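Local coordinates for protein endoglucanase family 5 (Clostridium acetobutylicum ATCC 824, PDB 6PZ7) that probably hydrolyses internal beta-1,4-glucosidic bonds of cellulose and related plant polysaccharides, as a broad-specificity GH5_4 endoglucanase, at residues D46-A51 with L322-P327; T40-I45 with I90-Y95. All blocks are in the same frame, centred on the assembly; numbering follows the deposited sequence.

Interaction 1 of 2, residues D46-A51 with L322-P327; sequences DKIKEA and LTWVFP
Trp324 lays its indole against the flank of the helix carrying Lys47, Ile48 and Ala51, three residues that all meet the ring obliquely. Its CG lies anti to the carbonyl carbon (chi1 -67°), which carries the indole across to the helix. Ala51 CB packs on Trp324 CZ2 at 3.6 Å, a methyl short enough to let the broad ring come close. Ile48 starts out facing away, yet its CD1 returns to Trp324 CH2 at 3.6 Å, the two side chains crossing at about a right angle. Lys47 slides past the indole in the opposite direction: its CG, anti to the backbone N, lies near Trp324 NE1, and a bend at chi2 (81°) turns the chain so that CE also comes within 3.6 Å of Trp324 NE1. Its ammonium then reaches the backbone of the other segment in a weak hydrogen bond, Lys47 NZ to Leu322 O, 3.0 Å. A water in the plane of the indole, at its edge, accepts from Trp324 NE1 (2.9 Å) and donates to Lys47 O (2.7 Å), so the one polar atom of the ring is satisfied. The arrangement docks a two-stranded antiparallel hairpin, with a G1 beta bulge at Leu322 and Thr323, on an outer helix of the TIM barrel.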
ATOM      1  N   ASP A  46      -1.319  16.566   9.601  1.00 10.14           N
ATOM      2  CA  ASP A  46      -2.518  17.301   9.983  1.00 10.63           C
ATOM      3  C   ASP A  46      -3.304  17.757   8.746  1.00 11.20           C
ATOM      4  O   ASP A  46      -4.542  17.773   8.765  1.00 11.96           O
ATOM      5  CB  ASP A  46      -2.132  18.535  10.826  1.00 11.80           C
ATOM      6  CG  ASP A  46      -1.630  18.217  12.214  1.00 11.78           C
ATOM      7  OD1 ASP A  46      -1.731  17.081  12.721  1.00 12.62           O
ATOM      8  OD2 ASP A  46      -1.126  19.161  12.863  1.00 14.73           O
ATOM      9  N   LYS A  47      -2.606  18.166   7.688  1.00 10.96           N
ATOM     10  CA  LYS A  47      -3.301  18.564   6.459  1.00 11.10           C
ATOM     11  C   LYS A  47      -4.114  17.395   5.896  1.00 11.20           C
ATOM     12  O   LYS A  47      -5.232  17.572   5.402  1.00 10.79           O
ATOM     13  CB  LYS A  47      -2.256  18.991   5.431  1.00 15.19           C
ATOM     14  CG  LYS A  47      -2.751  19.838   4.294  1.00 19.39           C
ATOM     15  CD  LYS A  47      -2.885  21.304   4.676  1.00 21.58           C
ATOM     16  CE  LYS A  47      -3.344  22.007   3.460  1.00 22.16           C
ATOM     17  NZ  LYS A  47      -3.755  23.369   3.738  1.00 15.81           N
ATOM     18  N   ILE A  48      -3.542  16.196   5.937  1.00  9.60           N
ATOM     19  CA  ILE A  48      -4.234  14.992   5.478  1.00  9.34           C
ATOM     20  C   ILE A  48      -5.504  14.753   6.273  1.00  9.57           C
ATOM     21  O   ILE A  48      -6.583  14.512   5.706  1.00 10.10           O
ATOM     22  CB  ILE A  48      -3.291  13.770   5.566  1.00  9.45           C
ATOM     23  CG1 ILE A  48      -1.959  14.011   4.840  1.00 12.77           C
ATOM     24  CG2 ILE A  48      -4.000  12.491   5.144  1.00  9.64           C
ATOM     25  CD1 ILE A  48      -2.100  14.421   3.429  1.00 12.64           C
ATOM     26  N   LYS A  49      -5.404  14.829   7.602  1.00  9.62           N
ATOM     27  CA  LYS A  49      -6.567  14.639   8.458  1.00 10.28           C
ATOM     28  C   LYS A  49      -7.628  15.689   8.191  1.00 10.27           C
ATOM     29  O   LYS A  49      -8.824  15.368   8.085  1.00 11.99           O
ATOM     30  CB  LYS A  49      -6.116  14.704   9.914  1.00 11.44           C
ATOM     31  CG  LYS A  49      -7.223  14.685  10.962  1.00 15.85           C
ATOM     32  CD  LYS A  49      -7.964  13.379  10.938  1.00 16.56           C
ATOM     33  CE  LYS A  49      -8.925  13.275  12.146  1.00 23.62           C
ATOM     34  NZ  LYS A  49      -9.290  11.847  12.382  1.00 24.71           N
ATOM     35  N   GLU A  50      -7.211  16.949   8.077  1.00 10.28           N
ATOM     36  CA  GLU A  50      -8.143  18.055   7.881  1.00 11.76           C
ATOM     37  C   GLU A  50      -8.886  17.944   6.554  1.00 11.88           C
ATOM     38  O   GLU A  50     -10.019  18.435   6.442  1.00 13.98           O
ATOM     39  CB  GLU A  50      -7.376  19.380   7.942  1.00 13.02           C
ATOM     40  CG  GLU A  50      -6.912  19.740   9.373  1.00 15.37           C
ATOM     41  CD  GLU A  50      -5.794  20.803   9.451  1.00 21.87           C
ATOM     42  OE1 GLU A  50      -5.350  21.383   8.431  1.00 21.77           O
ATOM     43  OE2 GLU A  50      -5.322  21.048  10.600  1.00 26.27           O
ATOM     44  N   ALA A  51      -8.299  17.310   5.546  1.00 10.64           N
ATOM     45  CA  ALA A  51      -8.976  17.145   4.260  1.00 11.19           C
ATOM     46  C   ALA A  51     -10.054  16.070   4.320  1.00 11.04           C
ATOM     47  O   ALA A  51     -10.952  16.059   3.464  1.00 14.59           O
ATOM     48  CB  ALA A  51      -7.967  16.801   3.162  1.00 12.16           C
ATOM     49  N   LEU A 322       2.479  23.363   2.368  1.00 12.16           N
ATOM     50  CA  LEU A 322       1.263  22.868   2.971  1.00 11.23           C
ATOM     51  C   LEU A 322       0.019  23.271   2.175  1.00 14.65           C
ATOM     52  O   LEU A 322      -0.966  23.744   2.742  1.00 16.25           O
ATOM     53  CB  LEU A 322       1.143  23.288   4.440  1.00 14.90           C
ATOM     54  CG  LEU A 322       2.275  22.779   5.348  1.00 13.78           C
ATOM     55  CD1 LEU A 322       2.131  23.363   6.752  1.00 17.96           C
ATOM     56  CD2 LEU A 322       2.308  21.256   5.427  1.00 14.88           C
ATOM     57  N   THR A 323       0.056  23.077   0.843  1.00 11.47           N
ATOM     58  CA  THR A 323      -1.010  23.515  -0.060  1.00 13.21           C
ATOM     59  C   THR A 323      -1.484  22.340  -0.905  1.00 10.00           C
ATOM     60  O   THR A 323      -0.668  21.662  -1.536  1.00 10.83           O
ATOM     61  CB  THR A 323      -0.480  24.616  -0.990  1.00 12.25           C
ATOM     62  OG1 THR A 323      -0.042  25.764  -0.248  1.00 16.14           O
ATOM     63  CG2 THR A 323      -1.523  25.045  -2.034  1.00 14.54           C
ATOM     64  N   TRP A 324      -2.799  22.121  -0.988  1.00  9.84           N
ATOM     65  CA  TRP A 324      -3.325  21.165  -1.963  1.00  9.75           C
ATOM     66  C   TRP A 324      -3.223  21.774  -3.356  1.00  9.44           C
ATOM     67  O   TRP A 324      -3.783  22.829  -3.626  1.00 12.66           O
ATOM     68  CB  TRP A 324      -4.780  20.813  -1.652  1.00 11.35           C
ATOM     69  CG  TRP A 324      -4.933  20.050  -0.361  1.00 10.03           C
ATOM     70  CD1 TRP A 324      -5.466  20.531   0.800  1.00 10.24           C
ATOM     71  CD2 TRP A 324      -4.547  18.706  -0.106  1.00  9.69           C
ATOM     72  NE1 TRP A 324      -5.440  19.551   1.765  1.00 11.32           N
ATOM     73  CE2 TRP A 324      -4.879  18.419   1.233  1.00 10.35           C
ATOM     74  CE3 TRP A 324      -3.954  17.705  -0.883  1.00 10.70           C
ATOM     75  CZ2 TRP A 324      -4.624  17.172   1.810  1.00 10.03           C
ATOM     76  CZ3 TRP A 324      -3.725  16.473  -0.314  1.00  9.85           C
ATOM     77  CH2 TRP A 324      -4.052  16.213   1.033  1.00 10.84           C
ATOM     78  N   VAL A 325      -2.515  21.094  -4.250  1.00 10.22           N
ATOM     79  CA  VAL A 325      -2.213  21.596  -5.593  1.00 11.03           C
ATOM     80  C   VAL A 325      -3.416  21.446  -6.509  1.00  9.68           C
ATOM     81  O   VAL A 325      -3.596  22.259  -7.413  1.00 10.86           O
ATOM     82  CB  VAL A 325      -0.981  20.845  -6.163  1.00 12.22           C
ATOM     83  CG1 VAL A 325      -0.714  21.307  -7.609  1.00 13.70           C
ATOM     84  CG2 VAL A 325       0.267  21.048  -5.278  1.00 16.25           C
ATOM     85  N   PHE A 326      -4.196  20.383  -6.320  1.00  9.77           N
ATOM     86  CA  PHE A 326      -5.304  20.000  -7.196  1.00 10.04           C
ATOM     87  C   PHE A 326      -6.550  19.920  -6.320  1.00  9.77           C
ATOM     88  O   PHE A 326      -6.944  18.833  -5.881  1.00 10.68           O
ATOM     89  CB  PHE A 326      -5.015  18.686  -7.927  1.00  9.35           C
ATOM     90  CG  PHE A 326      -3.763  18.730  -8.753  1.00  8.77           C
ATOM     91  CD1 PHE A 326      -3.712  19.441  -9.938  1.00 10.89           C
ATOM     92  CD2 PHE A 326      -2.635  18.110  -8.302  1.00 10.36           C
ATOM     93  CE1 PHE A 326      -2.496  19.499 -10.651  1.00 11.48           C
ATOM     94  CE2 PHE A 326      -1.467  18.163  -9.037  1.00 12.92           C
ATOM     95  CZ  PHE A 326      -1.407  18.829 -10.175  1.00 12.90           C
ATOM     96  N   PRO A 327      -7.156  21.056  -5.985  1.00 10.67           N
ATOM     97  CA  PRO A 327      -8.214  21.060  -4.957  1.00 11.45           C
ATOM     98  C   PRO A 327      -9.466  20.341  -5.383  1.00 11.63           C
ATOM     99  O   PRO A 327     -10.145  19.750  -4.529  1.00 13.87           O
ATOM    100  CB  PRO A 327      -8.452  22.565  -4.704  1.00 13.74           C
ATOM    101  CG  PRO A 327      -7.973  23.241  -5.969  1.00 13.37           C
ATOM    102  CD  PRO A 327      -6.801  22.419  -6.419  1.00 10.49           C
TER
HETATM  103  O   HOH W   1      -6.357  19.898   4.474  1.00 11.88           O

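Interaction 2 of 2, residues T40-I45 with I90-Y95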
ATOM      1  N   THR A  40       9.314  14.628   6.819  1.00  9.01           N
ATOM      2  CA  THR A  40       7.892  14.700   7.147  1.00  8.24           C
ATOM      3  C   THR A  40       7.685  15.375   8.496  1.00  8.27           C
ATOM      4  O   THR A  40       8.444  15.150   9.436  1.00  9.20           O
ATOM      5  CB  THR A  40       7.305  13.299   7.190  1.00  7.26           C
ATOM      6  OG1 THR A  40       7.633  12.597   5.990  1.00  8.38           O
ATOM      7  CG2 THR A  40       5.794  13.300   7.335  1.00 10.20           C
ATOM      8  N   THR A  41       6.651  16.206   8.577  1.00  9.64           N
ATOM      9  CA  THR A  41       6.270  16.881   9.808  1.00  9.25           C
ATOM     10  C   THR A  41       4.835  16.526  10.197  1.00  9.09           C
ATOM     11  O   THR A  41       4.004  16.119   9.368  1.00  9.48           O
ATOM     12  CB  THR A  41       6.355  18.401   9.671  1.00 10.69           C
ATOM     13  OG1 THR A  41       5.387  18.796   8.700  1.00 11.20           O
ATOM     14  CG2 THR A  41       7.728  18.864   9.246  1.00 13.66           C
ATOM     15  N   LYS A  42       4.551  16.726  11.478  1.00  9.91           N
ATOM     16  CA  LYS A  42       3.193  16.577  11.978  0.67 10.77           C
ATOM     17  C   LYS A  42       2.227  17.466  11.204  1.00 10.27           C
ATOM     18  O   LYS A  42       1.094  17.066  10.902  1.00 11.26           O
ATOM     19  CB  LYS A  42       3.178  16.924  13.468  0.67 11.81           C
ATOM     20  CG  LYS A  42       1.826  16.948  14.146  0.67 14.18           C
ATOM     21  CD  LYS A  42       1.145  15.602  14.033  0.67 12.43           C
ATOM     22  CE  LYS A  42       0.274  15.324  15.284  0.67 21.95           C
ATOM     23  NZ  LYS A  42      -0.869  16.290  15.435  0.67 13.46           N
ATOM     24  N   ALA A  43       2.663  18.676  10.861  1.00  9.49           N
ATOM     25  CA  ALA A  43       1.780  19.607  10.160  1.00 11.84           C
ATOM     26  C   ALA A  43       1.352  19.068   8.795  1.00  9.14           C
ATOM     27  O   ALA A  43       0.228  19.306   8.345  1.00 10.36           O
ATOM     28  CB  ALA A  43       2.456  20.956   9.998  1.00 12.63           C
ATOM     29  N   MET A  44       2.232  18.344   8.110  1.00  9.42           N
ATOM     30  CA  MET A  44       1.851  17.719   6.838  1.00  9.43           C
ATOM     31  C   MET A  44       0.744  16.692   7.061  1.00  9.15           C
ATOM     32  O   MET A  44      -0.251  16.639   6.330  1.00 10.12           O
ATOM     33  CB  MET A  44       3.079  17.058   6.191  1.00  9.62           C
ATOM     34  CG  MET A  44       4.151  18.030   5.736  1.00 10.01           C
ATOM     35  SD  MET A  44       5.647  17.115   5.282  1.00 10.74           S
ATOM     36  CE  MET A  44       6.838  18.470   5.318  1.00 13.32           C
ATOM     37  N   ILE A  45       0.911  15.849   8.085  1.00  8.43           N
ATOM     38  CA  ILE A  45      -0.091  14.818   8.385  1.00  9.02           C
ATOM     39  C   ILE A  45      -1.401  15.453   8.864  1.00  9.56           C
ATOM     40  O   ILE A  45      -2.504  14.981   8.529  1.00  9.98           O
ATOM     41  CB  ILE A  45       0.489  13.790   9.371  1.00  8.67           C
ATOM     42  CG1 ILE A  45       1.733  13.128   8.785  1.00  9.45           C
ATOM     43  CG2 ILE A  45      -0.571  12.789   9.790  1.00  9.65           C
ATOM     44  CD1 ILE A  45       1.528  12.443   7.434  1.00  9.60           C
ATOM     45  N   ILE A  90      -1.160   8.269  14.054  1.00  7.29           N
ATOM     46  CA  ILE A  90      -1.951   7.718  15.152  1.00  7.79           C
ATOM     47  C   ILE A  90      -2.456   8.831  16.043  1.00  8.05           C
ATOM     48  O   ILE A  90      -3.610   8.784  16.508  1.00  9.16           O
ATOM     49  CB  ILE A  90      -1.137   6.651  15.917  1.00  8.25           C
ATOM     50  CG1 ILE A  90      -0.847   5.411  15.018  1.00  8.32           C
ATOM     51  CG2 ILE A  90      -1.800   6.257  17.222  1.00  8.54           C
ATOM     52  CD1 ILE A  90      -2.053   4.613  14.626  1.00  9.72           C
ATOM     53  N   GLN A  91      -1.615   9.828  16.341  1.00  8.05           N
ATOM     54  CA  GLN A  91      -2.035  10.950  17.179  1.00  7.94           C
ATOM     55  C   GLN A  91      -3.127  11.794  16.529  1.00  9.11           C
ATOM     56  O   GLN A  91      -3.822  12.540  17.237  1.00 10.64           O
ATOM     57  CB  GLN A  91      -0.830  11.850  17.487  1.00  9.05           C
ATOM     58  CG  GLN A  91       0.147  11.224  18.433  1.00  7.72           C
ATOM     59  CD  GLN A  91       1.461  11.948  18.543  1.00  8.27           C
ATOM     60  OE1 GLN A  91       1.710  12.945  17.846  1.00  9.95           O
ATOM     61  NE2 GLN A  91       2.339  11.463  19.404  1.00  8.97           N
ATOM     62  N   ASP A  92      -3.298  11.706  15.224  1.00  8.70           N
ATOM     63  CA  ASP A  92      -4.385  12.356  14.508  1.00  8.98           C
ATOM     64  C   ASP A  92      -5.604  11.445  14.380  1.00  9.49           C
ATOM     65  O   ASP A  92      -6.521  11.764  13.590  1.00 11.19           O
ATOM     66  CB  ASP A  92      -3.931  12.899  13.155  1.00  9.43           C
ATOM     67  CG  ASP A  92      -3.185  14.199  13.269  1.00 11.55           C
ATOM     68  OD1 ASP A  92      -3.012  14.755  14.376  1.00 12.32           O
ATOM     69  OD2 ASP A  92      -2.720  14.723  12.222  1.00 11.83           O
ATOM     70  N   HIS A  93      -5.648  10.332  15.091  1.00  9.39           N
ATOM     71  CA  HIS A  93      -6.801   9.443  15.120  1.00 10.86           C
ATOM     72  C   HIS A  93      -7.160   8.940  13.721  1.00 11.78           C
ATOM     73  O   HIS A  93      -8.334   8.856  13.350  1.00 17.70           O
ATOM     74  CB  HIS A  93      -7.976  10.081  15.861  1.00 13.09           C
ATOM     75  CG  HIS A  93      -7.691  10.300  17.309  1.00 14.29           C
ATOM     76  ND1 HIS A  93      -7.517   9.267  18.201  1.00 20.67           N
ATOM     77  CD2 HIS A  93      -7.495  11.437  18.007  1.00 26.09           C
ATOM     78  CE1 HIS A  93      -7.289   9.770  19.409  1.00 19.82           C
ATOM     79  NE2 HIS A  93      -7.243  11.076  19.306  1.00 23.83           N
ATOM     80  N   MET A  94      -6.153   8.611  12.925  1.00  8.92           N
ATOM     81  CA  MET A  94      -6.291   7.927  11.651  1.00  8.15           C
ATOM     82  C   MET A  94      -5.711   6.519  11.776  1.00  8.04           C
ATOM     83  O   MET A  94      -4.943   6.207  12.696  1.00  8.48           O
ATOM     84  CB  MET A  94      -5.566   8.685  10.550  1.00  8.40           C
ATOM     85  CG  MET A  94      -6.247  10.026  10.255  1.00  9.91           C
ATOM     86  SD  MET A  94      -5.598  10.905   8.798  1.00 10.01           S
ATOM     87  CE  MET A  94      -3.982  11.394   9.406  1.00 10.24           C
ATOM     88  N   TYR A  95      -6.089   5.665  10.832  1.00  7.61           N
ATOM     89  CA  TYR A  95      -5.394   4.403  10.615  1.00  6.71           C
ATOM     90  C   TYR A  95      -4.052   4.665   9.969  1.00  7.22           C
ATOM     91  O   TYR A  95      -3.930   5.545   9.110  1.00  7.60           O
ATOM     92  CB  TYR A  95      -6.223   3.466   9.699  1.00  8.32           C
ATOM     93  CG  TYR A  95      -7.423   2.892  10.393  1.00  8.39           C
ATOM     94  CD1 TYR A  95      -8.635   3.586  10.440  1.00  9.67           C
ATOM     95  CD2 TYR A  95      -7.361   1.658  11.013  1.00  8.74           C
ATOM     96  CE1 TYR A  95      -9.733   3.060  11.097  1.00 11.02           C
ATOM     97  CE2 TYR A  95      -8.452   1.125  11.687  1.00  9.99           C
ATOM     98  CZ  TYR A  95      -9.626   1.844  11.748  1.00 10.31           C
ATOM     99  OH  TYR A  95     -10.687   1.278  12.439  1.00 12.01           O
TER
HETATM  100  O   HOH W   2      -2.635  15.273  17.391  1.00 18.31           O
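Lys42 and Asp92 approach from opposite directions and, in the conformer described (a second is also modelled), join in a salt bridge, Lys42 NZ to Asp92 OD1 at 2.8 Å. The ammonium meets the syn side of the carboxylate, 24° out of its plane. A long, flexible lysine suits this place: bends along its chain turn the ammonium toward the loop after helix 76-91. Lys42 NZ also donates to a water 2.8 Å away that in turn donates to Gln91 O (3.0 Å), and it forms a second salt bridge with Asp46, one turn further along its own helix. In this conformer two acidic groups thus share one positive charge. Asp92 O accepts from Lys49 NZ. In the TIM barrel this joins the start of helix 42-51 to the end of its neighbour, helix 76-91, where the chain turns toward strand 95-99. Beside the salt bridge, Ile45 CG2 touches Met94 CE at 3.7 Å; the CG2 branch of Ile45 stands anti to the backbone N, while a bend at chi3 of Met94 brings CE round to it. At the helix start Thr41 is the N-cap, and its OG1 accepts from Met44 N (3.2 Å) in a capping box, while Thr41 N makes a weak hydrogen bond to Met44 SD, 3.6 Å away.

Both contacts use helix 42-51, interaction 2 its first turn and the loop before it, interaction 1 its remaining turns. Their centres lie about 12 Å apart on the same side of the chain's centre. Along the sequence the order is 40-45, 46-51, 90-95, 322-327, so the segments alternate: one contact joins helix 42-51 to the end of helix 76-91 and the loop after it, the other ties the same early helix to the hairpin just before the C-terminal helix 327-334. They also touch directly. Lys49 links the two, Leu322 packs on Met44, and Asp46 OD1 lies 2.6 Å from Asp92 OD2, a like-charge pair that Lys42 bridges, perhaps with a shared proton. One outer helix is thereby held on two flanks.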